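Local coordinates for protein CT253 (Chlamydia trachomatis serovar L2, PDB 6UXC) that is of unknown function but carries a lipoprotein signal sequence and is therefore probably a membrane-attached lipoprotein of the bacterium, at residues Val120-Ile125 against Ser131-Glu136; Leu101-Thr106 against Thr164-Met169; Ser46-Arg51 against Arg172-Ile177; His152-Gly155 against Lys159-Asp162. All coordinates share one frame; numbering follows the deposited sequence.

Interaction 1. Residues Val120-Ile125 against Ser131-Glu136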
loop_
_atom_site.group_PDB
_atom_site.type_symbol
_atom_site.label_atom_id
_atom_site.label_comp_id
_atom_site.label_asym_id
_atom_site.label_seq_id
_atom_site.Cartn_x
_atom_site.Cartn_y
_atom_site.Cartn_z
ATOM N N VAL A 120 6.510 -2.023 2.735
ATOM C CA VAL A 120 6.399 -2.029 1.286
ATOM C C VAL A 120 7.408 -3.022 0.739
ATOM O O VAL A 120 8.591 -2.967 1.089
ATOM C CB VAL A 120 6.641 -0.629 0.697
ATOM C CG1 VAL A 120 6.486 -0.663 -0.812
ATOM C CG2 VAL A 120 5.673 0.404 1.301
ATOM N N ARG A 121 6.941 -3.917 -0.127
ATOM C CA ARG A 121 7.770 -4.815 -0.897
ATOM C C ARG A 121 7.491 -4.630 -2.379
ATOM O O ARG A 121 6.351 -4.407 -2.783
ATOM C CB ARG A 121 7.508 -6.261 -0.521
ATOM C CG ARG A 121 8.065 -6.638 0.799
ATOM C CD ARG A 121 7.578 -7.986 1.201
ATOM N NE ARG A 121 8.347 -8.517 2.314
ATOM C CZ ARG A 121 8.222 -9.752 2.772
ATOM N NH1 ARG A 121 7.314 -10.558 2.239
ATOM N NH2 ARG A 121 9.015 -10.177 3.747
ATOM N N VAL A 122 8.535 -4.747 -3.194
ATOM C CA VAL A 122 8.369 -4.863 -4.639
ATOM C C VAL A 122 9.098 -6.116 -5.080
ATOM O O VAL A 122 10.256 -6.328 -4.707
ATOM C CB VAL A 122 8.914 -3.637 -5.390
ATOM C CG1 VAL A 122 8.700 -3.823 -6.882
ATOM C CG2 VAL A 122 8.235 -2.391 -4.911
ATOM N N PHE A 123 8.432 -6.918 -5.891
ATOM C CA PHE A 123 9.001 -8.136 -6.446
ATOM C C PHE A 123 9.133 -7.973 -7.950
ATOM O O PHE A 123 8.238 -7.415 -8.589
ATOM C CB PHE A 123 8.121 -9.344 -6.187
ATOM C CG PHE A 123 8.009 -9.749 -4.730
ATOM C CD1 PHE A 123 7.219 -9.034 -3.849
ATOM C CD2 PHE A 123 8.736 -10.837 -4.260
ATOM C CE1 PHE A 123 7.133 -9.423 -2.520
ATOM C CE2 PHE A 123 8.646 -11.229 -2.957
ATOM C CZ PHE A 123 7.844 -10.521 -2.082
ATOM N N ASP A 124 10.219 -8.498 -8.506
ATOM C CA ASP A 124 10.438 -8.568 -9.945
ATOM C C ASP A 124 9.986 -9.943 -10.404
ATOM O O ASP A 124 10.522 -10.945 -9.930
ATOM C CB ASP A 124 11.920 -8.370 -10.253
ATOM C CG ASP A 124 12.222 -8.224 -11.721
ATOM O OD1 ASP A 124 11.386 -8.555 -12.592
ATOM O OD2 ASP A 124 13.372 -7.784 -11.999
ATOM N N ILE A 125 9.005 -10.005 -11.303
ATOM C CA ILE A 125 8.526 -11.303 -11.770
ATOM C C ILE A 125 8.818 -11.514 -13.260
ATOM O O ILE A 125 8.200 -12.368 -13.917
ATOM C CB ILE A 125 7.037 -11.513 -11.419
ATOM C CG1 ILE A 125 6.136 -10.484 -12.092
ATOM C CG2 ILE A 125 6.826 -11.471 -9.887
ATOM C CD1 ILE A 125 4.671 -10.854 -12.045
ATOM N N SER A 131 11.780 -12.413 -7.540
ATOM C CA SER A 131 12.809 -11.858 -6.676
ATOM C C SER A 131 12.274 -10.626 -5.981
ATOM O O SER A 131 11.622 -9.792 -6.608
ATOM C CB SER A 131 14.057 -11.474 -7.469
ATOM O OG SER A 131 14.313 -12.442 -8.460
ATOM N N MET A 132 12.563 -10.504 -4.695
ATOM C CA MET A 132 12.216 -9.298 -3.954
ATOM C C MET A 132 13.325 -8.261 -4.131
ATOM O O MET A 132 14.452 -8.480 -3.675
ATOM C CB MET A 132 12.015 -9.613 -2.472
ATOM C CG MET A 132 11.358 -8.478 -1.736
ATOM S SD MET A 132 11.017 -8.715 0.025
ATOM C CE MET A 132 10.110 -10.241 0.103
ATOM N N ILE A 133 12.997 -7.120 -4.754
ATOM C CA ILE A 133 14.001 -6.098 -5.074
ATOM C C ILE A 133 13.952 -4.891 -4.145
ATOM O O ILE A 133 14.859 -4.042 -4.202
ATOM C CB ILE A 133 13.877 -5.610 -6.533
ATOM C CG1 ILE A 133 12.517 -4.960 -6.781
ATOM C CG2 ILE A 133 14.108 -6.783 -7.482
ATOM C CD1 ILE A 133 12.437 -4.171 -8.077
ATOM N N TYR A 134 12.932 -4.781 -3.304
ATOM C CA TYR A 134 12.794 -3.665 -2.388
ATOM C C TYR A 134 11.962 -4.123 -1.200
ATOM O O TYR A 134 10.925 -4.789 -1.382
ATOM C CB TYR A 134 12.125 -2.480 -3.084
ATOM C CG TYR A 134 11.787 -1.341 -2.169
ATOM C CD1 TYR A 134 12.783 -0.698 -1.439
ATOM C CD2 TYR A 134 10.482 -0.869 -2.055
ATOM C CE1 TYR A 134 12.479 0.350 -0.595
ATOM C CE2 TYR A 134 10.177 0.182 -1.214
ATOM C CZ TYR A 134 11.178 0.791 -0.489
ATOM O OH TYR A 134 10.892 1.843 0.355
ATOM N N GLN A 135 12.424 -3.763 -0.001
ATOM C CA GLN A 135 11.641 -3.966 1.213
ATOM C C GLN A 135 11.993 -2.855 2.182
ATOM O O GLN A 135 13.174 -2.661 2.492
ATOM C CB GLN A 135 11.927 -5.316 1.866
ATOM C CG GLN A 135 11.155 -5.537 3.164
ATOM C CD GLN A 135 11.404 -6.899 3.752
ATOM O OE1 GLN A 135 10.519 -7.742 3.768
ATOM N NE2 GLN A 135 12.615 -7.122 4.243
ATOM N N GLU A 136 10.982 -2.151 2.673
ATOM C CA GLU A 136 11.232 -1.082 3.622
ATOM C C GLU A 136 9.963 -0.801 4.396
ATOM O O GLU A 136 8.861 -0.882 3.852
ATOM C CB GLU A 136 11.708 0.188 2.916
ATOM C CG GLU A 136 12.125 1.318 3.878
ATOM C CD GLU A 136 12.670 2.539 3.151
ATOM O OE1 GLU A 136 12.643 2.566 1.905
ATOM O OE2 GLU A 136 13.146 3.482 3.833
#
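The Phe123 ring carries Met132 CG over one face, 4.2 Å from the ring centroid, while Gln135 OE1 lies at the edge of the Arg121 guanidinium, in its plane. These groups share one side of an antiparallel beta hairpin, strand 113-124 followed by strand 131-143. Arg121 and Gln135 run side by side, guanidinium and amide 25° apart. Gln135 OE1 takes two bonds, from Arg121 NE at 2.7 Å and from Arg121 NH2, a side-on grip by two nitrogens on one oxygen that keeps guanidinium and amide nearly coplanar, edge to edge. Arg121 NH1 donates to the backbone oxygens of Phe74 and Ser76. Met132 CG stands anti to its backbone N (chi1 -167°), which carries the chain past Phe123 toward Arg121; the sulfur makes an oblique Met-aromatic contact with the ring. On the other side of the sheet, Val122 CG2 meets the edge of the Tyr134 ring at 3.9 Å from CD2, and Val120 CG1 approaches CE2 of the same ring obliquely. Tyr134 also stacks on Tyr184, and Val120 reaches Ile177 and Val181 of helix 165-184. A classic beta bulge shifts the pairing: Ile133 and Tyr134 both face Val122. Val122 O accepts from Ile133 N at 2.9 Å and, weakly, from Tyr134 N at 3.4 Å.

Interaction 2. Residues Leu101-Thr106 against Thr164-Met169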
loop_
_atom_site.group_PDB
_atom_site.type_symbol
_atom_site.label_atom_id
_atom_site.label_comp_id
_atom_site.label_asym_id
_atom_site.label_seq_id
_atom_site.Cartn_x
_atom_site.Cartn_y
_atom_site.Cartn_z
ATOM N N LEU A 101 1.287 -2.466 8.964
ATOM C CA LEU A 101 1.723 -3.161 10.168
ATOM C C LEU A 101 0.904 -2.727 11.383
ATOM O O LEU A 101 0.574 -3.553 12.257
ATOM C CB LEU A 101 3.220 -2.925 10.394
ATOM C CG LEU A 101 4.168 -3.374 9.280
ATOM C CD1 LEU A 101 5.603 -3.025 9.660
ATOM C CD2 LEU A 101 4.045 -4.862 8.995
ATOM N N GLU A 102 0.585 -1.438 11.469
ATOM C CA GLU A 102 -0.232 -0.928 12.554
ATOM C C GLU A 102 -0.700 0.474 12.214
ATOM O O GLU A 102 -0.076 1.186 11.426
ATOM C CB GLU A 102 0.543 -0.923 13.882
ATOM C CG GLU A 102 1.488 0.256 14.039
ATOM C CD GLU A 102 2.254 0.254 15.359
ATOM O OE1 GLU A 102 1.949 -0.561 16.252
ATOM O OE2 GLU A 102 3.172 1.084 15.493
ATOM N N GLN A 103 -1.831 0.837 12.787
ATOM C CA GLN A 103 -2.218 2.230 12.932
ATOM C C GLN A 103 -2.628 2.412 14.380
ATOM O O GLN A 103 -3.474 1.664 14.880
ATOM C CB GLN A 103 -3.363 2.618 11.984
ATOM C CG GLN A 103 -3.901 4.001 12.299
ATOM C CD GLN A 103 -4.708 4.602 11.157
ATOM O OE1 GLN A 103 -4.144 5.027 10.137
ATOM N NE2 GLN A 103 -6.013 4.672 11.333
ATOM N N LYS A 104 -2.025 3.390 15.053
ATOM C CA LYS A 104 -2.199 3.538 16.483
ATOM C C LYS A 104 -2.248 5.008 16.854
ATOM O O LYS A 104 -1.749 5.871 16.137
ATOM C CB LYS A 104 -1.057 2.868 17.252
ATOM C CG LYS A 104 0.304 3.481 16.963
ATOM C CD LYS A 104 1.394 2.858 17.821
ATOM N N THR A 105 -2.814 5.273 18.027
ATOM C CA THR A 105 -2.686 6.557 18.688
ATOM C C THR A 105 -1.825 6.411 19.942
ATOM O O THR A 105 -1.407 5.315 20.324
ATOM C CB THR A 105 -4.051 7.135 19.076
ATOM O OG1 THR A 105 -4.697 6.238 19.990
ATOM C CG2 THR A 105 -4.918 7.366 17.861
ATOM N N THR A 106 -1.604 7.536 20.610
ATOM C CA THR A 106 -0.768 7.583 21.802
ATOM C C THR A 106 -1.344 8.549 22.828
ATOM O O THR A 106 -2.549 8.793 22.858
ATOM C CB THR A 106 0.653 8.016 21.453
ATOM O OG1 THR A 106 0.617 9.348 20.931
ATOM C CG2 THR A 106 1.244 7.094 20.402
ATOM N N THR A 164 -8.154 16.166 8.529
ATOM C CA THR A 164 -8.110 15.550 9.841
ATOM C C THR A 164 -6.716 15.013 10.115
ATOM O O THR A 164 -5.916 14.848 9.192
ATOM C CB THR A 164 -9.102 14.399 9.933
ATOM O OG1 THR A 164 -8.669 13.352 9.044
ATOM C CG2 THR A 164 -10.501 14.882 9.574
ATOM N N PRO A 165 -6.397 14.732 11.380
ATOM C CA PRO A 165 -5.052 14.234 11.668
ATOM C C PRO A 165 -4.771 12.928 10.946
ATOM O O PRO A 165 -3.679 12.737 10.393
ATOM C CB PRO A 165 -5.061 14.089 13.199
ATOM C CG PRO A 165 -5.975 15.187 13.640
ATOM C CD PRO A 165 -7.096 15.124 12.621
ATOM N N MET A 166 -5.752 12.029 10.906
ATOM C CA MET A 166 -5.518 10.768 10.225
ATOM C C MET A 166 -5.328 10.994 8.729
ATOM O O MET A 166 -4.496 10.340 8.107
ATOM C CB MET A 166 -6.681 9.814 10.456
ATOM C CG MET A 166 -6.405 8.423 9.888
ATOM S SD MET A 166 -7.813 7.340 9.894
ATOM C CE MET A 166 -8.351 7.403 11.601
ATOM N N GLY A 167 -6.131 11.880 8.137
ATOM C CA GLY A 167 -6.084 12.073 6.694
ATOM C C GLY A 167 -4.799 12.741 6.248
ATOM O O GLY A 167 -4.227 12.382 5.214
ATOM N N LEU A 168 -4.325 13.706 7.031
ATOM C CA LEU A 168 -3.034 14.337 6.763
ATOM C C LEU A 168 -1.923 13.296 6.806
ATOM O O LEU A 168 -1.048 13.251 5.930
ATOM C CB LEU A 168 -2.789 15.429 7.803
ATOM C CG LEU A 168 -3.673 16.668 7.695
ATOM C CD1 LEU A 168 -3.648 17.524 8.973
ATOM C CD2 LEU A 168 -3.204 17.502 6.520
ATOM N N MET A 169 -1.950 12.454 7.842
ATOM C CA MET A 169 -0.953 11.407 8.011
ATOM C C MET A 169 -1.005 10.423 6.849
ATOM O O MET A 169 0.029 10.106 6.240
ATOM C CB MET A 169 -1.195 10.701 9.350
ATOM C CG MET A 169 -0.138 9.702 9.757
ATOM S SD MET A 169 -0.561 8.039 9.234
ATOM C CE MET A 169 -1.912 7.647 10.357
#
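At the N-terminal end of helix 165-184, two methionines near the start of the helix, Met166 and Met169, receive the amide of Gln103 where the helix packs against the central sheet. Gln103 stands on strand 94-105 and points toward the helix. With CG anti to the backbone N (chi1 171°) and the chain extended beyond it, the amide spans the gap between backbones whose nearest CA atoms, those of Gln103 and Met166, are 9.5 Å apart. Its two ends meet different partners. NE2 makes a weak hydrogen bond to the sulfur of Met166, 3.5 Å from NE2 to SD with an angle of 143° at the hydrogen, and lies 3.6 Å from Met166 CE. The two side chains cross at about a right angle. OE1 packs against the methyl of Met169, 3.4 Å from OE1 to CE, and accepts its stronger bond from His170 NE2, one residue farther along the helix. The amide is thus turned with its oxygen toward His170 and its nitrogen toward sulfur. Thr164 is the N-cap of this helix: its OG1 accepts from Gly167 N at 3.1 Å, meeting one of the amides of the first turn. Around the contact, Met166 touches Ile114 of strand 113-124, and Met169 touches Ala140 and Gln142 of strand 131-143. The start of the helix therefore touches strands 94-105, 113-124 and 131-143, with Tyr151 of the preceding loop bonding to Met166 N.

Interaction 3. Residues Ser46-Arg51 against Arg172-Ile177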
loop_
_atom_site.group_PDB
_atom_site.type_symbol
_atom_site.label_atom_id
_atom_site.label_comp_id
_atom_site.label_asym_id
_atom_site.label_seq_id
_atom_site.Cartn_x
_atom_site.Cartn_y
_atom_site.Cartn_z
ATOM N N SER A 46 -5.722 0.350 -0.134
ATOM C CA SER A 46 -5.651 -0.242 -1.470
ATOM C C SER A 46 -6.064 0.753 -2.540
ATOM O O SER A 46 -5.404 0.881 -3.583
ATOM C CB SER A 46 -6.542 -1.476 -1.548
ATOM O OG SER A 46 -6.063 -2.520 -0.727
ATOM N N GLU A 47 -7.178 1.438 -2.319
ATOM C CA GLU A 47 -7.673 2.355 -3.329
ATOM C C GLU A 47 -6.735 3.542 -3.500
ATOM O O GLU A 47 -6.445 3.962 -4.628
ATOM C CB GLU A 47 -9.066 2.848 -2.970
ATOM C CG GLU A 47 -9.554 3.832 -4.028
ATOM C CD GLU A 47 -11.005 4.200 -3.873
ATOM O OE1 GLU A 47 -11.337 5.379 -4.087
ATOM O OE2 GLU A 47 -11.804 3.314 -3.518
ATOM N N GLU A 48 -6.266 4.115 -2.387
ATOM C CA GLU A 48 -5.470 5.328 -2.478
ATOM C C GLU A 48 -4.103 5.050 -3.096
ATOM O O GLU A 48 -3.591 5.871 -3.868
ATOM C CB GLU A 48 -5.330 5.963 -1.092
ATOM C CG GLU A 48 -6.638 6.559 -0.537
ATOM C CD GLU A 48 -7.123 7.777 -1.322
ATOM O OE1 GLU A 48 -6.285 8.473 -1.949
ATOM O OE2 GLU A 48 -8.339 8.050 -1.315
ATOM N N ILE A 49 -3.505 3.904 -2.783
ATOM C CA ILE A 49 -2.247 3.558 -3.434
ATOM C C ILE A 49 -2.499 3.216 -4.890
ATOM O O ILE A 49 -1.754 3.643 -5.778
ATOM C CB ILE A 49 -1.536 2.413 -2.691
ATOM C CG1 ILE A 49 -1.150 2.882 -1.293
ATOM C CG2 ILE A 49 -0.322 1.968 -3.476
ATOM C CD1 ILE A 49 -0.865 1.725 -0.329
ATOM N N SER A 50 -3.565 2.473 -5.161
ATOM C CA SER A 50 -3.871 2.134 -6.549
ATOM C C SER A 50 -4.108 3.384 -7.379
ATOM O O SER A 50 -3.597 3.499 -8.497
ATOM C CB SER A 50 -5.081 1.189 -6.608
ATOM O OG SER A 50 -5.479 0.938 -7.979
ATOM N N ARG A 51 -4.871 4.348 -6.854
ATOM C CA ARG A 51 -5.106 5.567 -7.615
ATOM C C ARG A 51 -3.792 6.274 -7.950
ATOM O O ARG A 51 -3.632 6.851 -9.031
ATOM C CB ARG A 51 -6.030 6.521 -6.853
ATOM C CG ARG A 51 -7.489 6.138 -6.898
ATOM C CD ARG A 51 -8.331 7.085 -6.050
ATOM N NE ARG A 51 -9.736 6.712 -6.041
ATOM C CZ ARG A 51 -10.623 7.108 -6.949
ATOM N NH1 ARG A 51 -10.263 7.883 -7.952
ATOM N NH2 ARG A 51 -11.882 6.726 -6.845
ATOM N N ARG A 172 0.486 11.821 3.468
ATOM C CA ARG A 172 1.946 11.847 3.373
ATOM C C ARG A 172 2.490 10.436 3.188
ATOM O O ARG A 172 3.426 10.217 2.405
ATOM C CB ARG A 172 2.563 12.506 4.610
ATOM C CG ARG A 172 2.409 14.024 4.656
ATOM C CD ARG A 172 3.453 14.664 5.585
ATOM N NE ARG A 172 3.445 13.989 6.871
ATOM C CZ ARG A 172 2.593 14.272 7.855
ATOM N NH1 ARG A 172 1.708 15.258 7.711
ATOM N NH2 ARG A 172 2.648 13.585 8.990
ATOM N N LEU A 173 1.910 9.472 3.900
ATOM C CA LEU A 173 2.346 8.089 3.790
ATOM C C LEU A 173 2.095 7.530 2.395
ATOM O O LEU A 173 2.969 6.857 1.829
ATOM C CB LEU A 173 1.636 7.266 4.857
ATOM C CG LEU A 173 2.028 5.808 5.013
ATOM C CD1 LEU A 173 3.516 5.625 5.259
ATOM C CD2 LEU A 173 1.210 5.208 6.155
ATOM N N PHE A 174 0.909 7.782 1.817
ATOM C CA PHE A 174 0.633 7.270 0.477
ATOM C C PHE A 174 1.607 7.879 -0.524
ATOM O O PHE A 174 2.105 7.187 -1.418
ATOM C CB PHE A 174 -0.792 7.589 0.029
ATOM C CG PHE A 174 -1.862 7.014 0.900
ATOM C CD1 PHE A 174 -1.720 5.797 1.512
ATOM C CD2 PHE A 174 -3.045 7.705 1.072
ATOM C CE1 PHE A 174 -2.724 5.281 2.309
ATOM C CE2 PHE A 174 -4.062 7.176 1.864
ATOM C CZ PHE A 174 -3.892 5.980 2.472
ATOM N N ARG A 175 1.884 9.176 -0.382
ATOM C CA ARG A 175 2.830 9.826 -1.281
ATOM C C ARG A 175 4.206 9.183 -1.190
ATOM O O ARG A 175 4.836 8.918 -2.221
ATOM C CB ARG A 175 2.931 11.306 -0.949
ATOM C CG ARG A 175 1.735 12.132 -1.332
ATOM C CD ARG A 175 1.977 13.532 -0.824
ATOM N NE ARG A 175 0.852 14.430 -1.028
ATOM C CZ ARG A 175 0.474 15.360 -0.157
ATOM N NH1 ARG A 175 1.111 15.501 1.001
ATOM N NH2 ARG A 175 -0.557 16.140 -0.436
ATOM N N GLU A 176 4.660 8.871 0.029
ATOM C CA GLU A 176 5.983 8.277 0.195
ATOM C C GLU A 176 6.024 6.860 -0.352
ATOM O O GLU A 176 7.029 6.445 -0.948
ATOM C CB GLU A 176 6.421 8.263 1.663
ATOM C CG GLU A 176 7.882 7.773 1.818
ATOM C CD GLU A 176 8.465 7.903 3.236
ATOM O OE1 GLU A 176 9.641 8.315 3.354
ATOM O OE2 GLU A 176 7.790 7.574 4.217
ATOM N N ILE A 177 4.956 6.094 -0.135
ATOM C CA ILE A 177 4.926 4.721 -0.620
ATOM C C ILE A 177 5.119 4.712 -2.131
ATOM O O ILE A 177 5.942 3.965 -2.674
ATOM C CB ILE A 177 3.610 4.039 -0.214
ATOM C CG1 ILE A 177 3.588 3.731 1.292
ATOM C CG2 ILE A 177 3.417 2.791 -1.023
ATOM C CD1 ILE A 177 2.195 3.388 1.804
#
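Glu48 CB sits over one face of the Phe174 ring, 3.7 Å from the centroid and 24° off the ring normal, a CH-pi contact offset toward the rim and nearest to CE2. From there CG continues along the same ring and lies 3.6 Å from Phe174 CE2. The chain bends at chi2, and the carboxylate comes to lie with its plane 16° from that of the ring. At the tip, OE1 pairs with Arg52 in a salt bridge and OE2 accepts from Trp156 NE1, so both oxygens have partners outside the two segments. Next along helix 41-55, Ile49 supplies the apolar half of the contact. Its CG1 lies 4.1 Å from Phe174 CD1, and its CD1 meets CD1 of Ile177 at 4.1 Å; in both pairs the side chains cross at about a right angle. The two helix segments, 46-51 and 172-177, cross at -47° with axes 9.8 Å apart, and Phe174, pointing toward helix 41-55, fills the interval. Phe45 meets its ring edge-to-face, while Ile49 also rests on Met23 and Val26 of strand 19-28. No hydrogen bond links the two segments. Contact between them is thus largely apolar and CH-pi, with the methylenes of Glu48 spent on the aromatic ring and its charge probably offset by Arg52.

Interaction 4. Residues His152-Gly155 against Lys159-Asp162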
loop_
_atom_site.group_PDB
_atom_site.type_symbol
_atom_site.label_atom_id
_atom_site.label_comp_id
_atom_site.label_asym_id
_atom_site.label_seq_id
_atom_site.Cartn_x
_atom_site.Cartn_y
_atom_site.Cartn_z
ATOM N N HIS A 152 -16.481 10.032 11.686
ATOM C CA HIS A 152 -17.775 9.807 11.058
ATOM C C HIS A 152 -18.262 11.046 10.309
ATOM O O HIS A 152 -18.788 10.924 9.194
ATOM C CB HIS A 152 -18.762 9.316 12.127
ATOM C CG HIS A 152 -18.351 8.010 12.749
ATOM N ND1 HIS A 152 -17.409 7.923 13.754
ATOM C CD2 HIS A 152 -18.723 6.734 12.478
ATOM C CE1 HIS A 152 -17.232 6.657 14.088
ATOM N NE2 HIS A 152 -18.018 5.915 13.327
ATOM N N ARG A 153 -18.042 12.246 10.848
ATOM C CA ARG A 153 -18.348 13.460 10.092
ATOM C C ARG A 153 -17.338 13.687 8.969
ATOM O O ARG A 153 -17.701 14.134 7.870
ATOM C CB ARG A 153 -18.374 14.665 11.036
ATOM C CG ARG A 153 -18.844 15.949 10.369
ATOM N N TYR A 154 -16.067 13.388 9.221
ATOM C CA TYR A 154 -14.980 13.727 8.302
ATOM C C TYR A 154 -14.133 12.500 8.012
ATOM O O TYR A 154 -12.911 12.519 8.137
ATOM C CB TYR A 154 -14.094 14.830 8.878
ATOM C CG TYR A 154 -14.829 16.049 9.393
ATOM C CD1 TYR A 154 -15.527 16.890 8.523
ATOM C CD2 TYR A 154 -14.794 16.388 10.732
ATOM C CE1 TYR A 154 -16.185 18.006 8.986
ATOM C CE2 TYR A 154 -15.454 17.518 11.204
ATOM C CZ TYR A 154 -16.139 18.319 10.323
ATOM O OH TYR A 154 -16.800 19.431 10.784
ATOM N N GLY A 155 -14.792 11.403 7.645
ATOM C CA GLY A 155 -14.106 10.161 7.355
ATOM C C GLY A 155 -13.690 10.070 5.892
ATOM O O GLY A 155 -13.987 10.941 5.082
ATOM N N LYS A 159 -15.359 15.333 2.191
ATOM C CA LYS A 159 -14.554 16.434 1.667
ATOM C C LYS A 159 -13.331 16.689 2.537
ATOM O O LYS A 159 -12.209 16.830 2.033
ATOM C CB LYS A 159 -15.409 17.700 1.573
ATOM N N ASN A 160 -13.524 16.730 3.850
ATOM C CA ASN A 160 -12.536 17.278 4.762
ATOM C C ASN A 160 -11.670 16.221 5.420
ATOM O O ASN A 160 -10.940 16.542 6.363
ATOM C CB ASN A 160 -13.232 18.108 5.836
ATOM C CG ASN A 160 -14.090 19.191 5.250
ATOM O OD1 ASN A 160 -15.295 19.241 5.490
ATOM N ND2 ASN A 160 -13.476 20.064 4.457
ATOM N N PHE A 161 -11.725 14.968 4.959
ATOM C CA PHE A 161 -10.883 13.949 5.578
ATOM C C PHE A 161 -9.418 14.355 5.515
ATOM O O PHE A 161 -8.654 14.134 6.467
ATOM C CB PHE A 161 -11.087 12.593 4.895
ATOM C CG PHE A 161 -10.207 11.510 5.430
ATOM C CD1 PHE A 161 -10.296 11.146 6.766
ATOM C CD2 PHE A 161 -9.305 10.834 4.614
ATOM C CE1 PHE A 161 -9.501 10.148 7.300
ATOM C CE2 PHE A 161 -8.507 9.827 5.143
ATOM C CZ PHE A 161 -8.606 9.477 6.475
ATOM N N ASP A 162 -8.997 14.929 4.395
ATOM C CA ASP A 162 -7.591 15.258 4.226
ATOM C C ASP A 162 -7.134 16.365 5.176
ATOM O O ASP A 162 -5.928 16.627 5.256
ATOM C CB ASP A 162 -7.342 15.628 2.755
ATOM C CG ASP A 162 -7.554 14.443 1.787
ATOM O OD1 ASP A 162 -7.726 13.285 2.239
ATOM O OD2 ASP A 162 -7.544 14.675 0.554
#
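Tyr154 O is a buried carbonyl oxygen with no conventional hydrogen-bond partner, and Phe161 closes on it with carbon atoms. CD1 of the Phe161 ring lies 3.3 Å from Tyr154 O, with the oxygen in the ring plane at the edge, while Phe161 CA makes a long CA-H...O contact of 3.6 Å to Tyr154 O. Such weak contacts probably compensate in part for the missing bond. Gly155 O lies 3.3 Å from Phe161 CB and accepts a hydrogen bond from OG of Ser158, in the three residues between the segments. Phe161 CG is anti to its backbone N (chi1 177°), which swings the ring past Tyr154 O and Gly155 into a cluster: Trp39 meets it edge-to-face, and Tyr151 and Met166 touch it. On the outer part of the contact, Asn160 CB comes 3.7 Å from Tyr154 CD1, obliquely to the ring, and the amide plane stands 70° from the ring plane. Within its own segment, the tyrosine has Arg153 CG over one ring face. No hydrogen bond joins the two segments, and the nearest CA atoms, of Tyr154 and Phe161, are 4.9 Å apart. Both segments belong to the loop joining strand 131-143 to helix 165-184, with a 3-10 segment beginning at Phe161, from which Phe161 O binds the hydroxyl of Thr164, the N-cap of the helix.

Helix 165-184 ties the set together: interaction 2 uses its first turn, interaction 3 its middle, and interaction 4 lies in the loop leading into it. Interaction 1, the hairpin of strands 113-124 and 131-143, touches interaction 3 where Val120 CG2 meets Ile177 CG1 at 3.9 Å. Interactions 2 and 4 also touch, with centres about 14 Å apart, whereas interactions 1 and 4 lie about 33 Å apart, centre to centre, on opposite sides of the chain's centre. In sequence, interaction 3 spans the other three; interaction 2 encloses the hairpin and then the loop. The long helix thus connects distant parts of one sheet-and-helix unit.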